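Local atomic coordinates of N-acetylglucosamine-6-phosphate deacetylase (Thermotoga maritima, PDB entry 1O12), a protein that probably removes the acetyl group from N-acetylglucosamine-6-phosphate, using a divalent metal cation bound in each subunit. Residues H125-Y130 with I207-N212. Sequence-based numbering, arbitrary orientation.
Sequences HLEGPY and ITHFPN. With FE (Fe (III) ion), chain C.
Glu127 sends CG anti to its own backbone N (chi1 -159°) and stays extended beyond it, while His209 has CG between its backbone N and carbonyl carbon (chi1 53°), which swings the ring toward the metal; the two side chains thereby converge on one iron(III) ion. Glu127 binds through a single carboxylate oxygen: OE2 lies 2.2 Å from the iron, whereas OE1 stays 3.5 Å from it. From 207-212, His209 NE2 reaches the iron at 2.3 Å. Carboxylate and imidazole planes stand nearly perpendicular, and Glu127 OE2 and His209 NE2 remain 4.0 Å from each other, so the metal itself is what joins the segments. His188 supplies the third protein ligand, giving the one-metal site seen in this NagA-family amidohydrolase.

Second-shell contacts probably help to hold the ligands in place. Both carboxylate oxygens of Glu127 have further partners, OE2 a hydrogen bond with His139 and OE1 one with His61, which should fix the rotation of the group. The imidazole of His209 carries Thr208 CG2 on one face, 3.9 Å above the plane and over the ring centre. On the side away from the iron, His209 ND1 gives a weak hydrogen bond to Asn212 O, 3.3 Å long and bent to 123°. Asp267, the predicted proton donor/acceptor, lies close to Glu127, and Asn212 is predicted to bind substrate, consistent with a catalytic centre built round the metal.

This buried site belongs to the TIM-barrel-type domain. Glu127 ends strand 121-127, which runs parallel between strands 87-93 and 159-164; His209 sits in the loop that leaves strand 206-207 for helix 223-230, its side chain resting on Ile239 of strand 235-239.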
# COMPACT_ATOMS: atom_id res chain seq x y z
N HIS A 125 17.38 -22.18 7.29
CA HIS A 125 16.22 -21.62 6.58
C HIS A 125 16.30 -22.19 5.18
O HIS A 125 17.26 -21.93 4.42
CB HIS A 125 16.27 -20.08 6.55
CG HIS A 125 15.21 -19.45 5.70
ND1 HIS A 125 15.05 -18.08 5.62
CD2 HIS A 125 14.29 -19.99 4.87
CE1 HIS A 125 14.07 -17.80 4.78
NE2 HIS A 125 13.59 -18.94 4.30
N LEU A 126 15.30 -23.01 4.87
CA LEU A 126 15.23 -23.67 3.58
C LEU A 126 14.42 -22.83 2.60
O LEU A 126 13.18 -22.87 2.59
CB LEU A 126 14.62 -25.08 3.74
CG LEU A 126 15.32 -26.11 4.64
CD1 LEU A 126 14.42 -27.31 4.87
CD2 LEU A 126 16.60 -26.58 4.01
N GLU A 127 15.15 -22.05 1.80
CA GLU A 127 14.55 -21.20 0.78
C GLU A 127 14.53 -22.04 -0.48
O GLU A 127 15.55 -22.23 -1.12
CB GLU A 127 15.40 -19.95 0.54
CG GLU A 127 14.61 -18.80 -0.11
CD GLU A 127 15.49 -17.81 -0.83
OE1 GLU A 127 16.45 -17.27 -0.25
OE2 GLU A 127 15.21 -17.56 -2.01
N GLY A 128 13.36 -22.51 -0.85
CA GLY A 128 13.28 -23.37 -2.01
C GLY A 128 13.43 -24.77 -1.42
O GLY A 128 13.76 -24.89 -0.24
N PRO A 129 13.27 -25.83 -2.20
CA PRO A 129 12.96 -25.86 -3.63
C PRO A 129 11.48 -25.86 -4.01
O PRO A 129 11.15 -25.97 -5.19
CB PRO A 129 13.65 -27.14 -4.08
CG PRO A 129 13.29 -28.08 -2.91
CD PRO A 129 13.47 -27.20 -1.67
N TYR A 130 10.59 -25.75 -3.03
CA TYR A 130 9.16 -25.75 -3.33
C TYR A 130 8.62 -24.36 -3.72
O TYR A 130 7.69 -23.81 -3.12
CB TYR A 130 8.39 -26.32 -2.15
CG TYR A 130 9.06 -27.55 -1.60
CD1 TYR A 130 9.24 -28.68 -2.40
CD2 TYR A 130 9.57 -27.56 -0.31
CE1 TYR A 130 9.94 -29.79 -1.94
CE2 TYR A 130 10.27 -28.67 0.18
CZ TYR A 130 10.46 -29.77 -0.64
OH TYR A 130 11.22 -30.83 -0.19
N ILE A 207 5.96 -13.22 4.75
CA ILE A 207 6.33 -13.14 3.34
C ILE A 207 7.87 -12.92 3.17
O ILE A 207 8.45 -12.03 3.81
CB ILE A 207 5.54 -12.05 2.64
CG1 ILE A 207 4.07 -12.45 2.62
CG2 ILE A 207 6.09 -11.83 1.22
CD1 ILE A 207 3.17 -11.47 1.94
N THR A 208 8.51 -13.77 2.35
CA THR A 208 9.96 -13.75 2.12
C THR A 208 10.38 -12.63 1.15
O THR A 208 9.80 -12.47 0.08
CB THR A 208 10.45 -15.19 1.63
OG1 THR A 208 10.18 -16.14 2.67
CG2 THR A 208 11.96 -15.24 1.33
N HIS A 209 11.42 -11.90 1.56
CA HIS A 209 11.92 -10.69 0.89
C HIS A 209 10.90 -10.01 -0.04
O HIS A 209 10.96 -10.13 -1.26
CB HIS A 209 13.29 -10.89 0.20
CG HIS A 209 13.35 -12.04 -0.75
ND1 HIS A 209 12.31 -12.37 -1.58
CD2 HIS A 209 14.33 -12.94 -0.99
CE1 HIS A 209 12.65 -13.43 -2.30
NE2 HIS A 209 13.87 -13.79 -1.96
N PHE A 210 9.96 -9.33 0.62
CA PHE A 210 8.87 -8.58 -0.01
C PHE A 210 9.46 -7.31 -0.63
O PHE A 210 10.25 -6.61 0.01
CB PHE A 210 7.86 -8.20 1.08
CG PHE A 210 6.71 -7.35 0.61
CD1 PHE A 210 5.48 -7.93 0.29
CD2 PHE A 210 6.84 -5.96 0.49
CE1 PHE A 210 4.42 -7.16 -0.12
CE2 PHE A 210 5.78 -5.17 0.08
CZ PHE A 210 4.56 -5.77 -0.23
N PRO A 211 9.07 -6.98 -1.87
CA PRO A 211 8.12 -7.71 -2.71
C PRO A 211 8.83 -8.44 -3.84
O PRO A 211 8.21 -8.79 -4.84
CB PRO A 211 7.26 -6.60 -3.24
CG PRO A 211 8.32 -5.60 -3.59
CD PRO A 211 9.27 -5.62 -2.40
N ASN A 212 10.13 -8.65 -3.70
CA ASN A 212 10.85 -9.33 -4.78
C ASN A 212 10.35 -10.78 -4.92
O ASN A 212 10.12 -11.47 -3.92
CB ASN A 212 12.37 -9.35 -4.51
CG ASN A 212 12.91 -8.02 -3.98
OD1 ASN A 212 13.19 -7.89 -2.78
ND2 ASN A 212 13.06 -7.03 -4.87
FE FE C . 15.02 -15.56 -2.91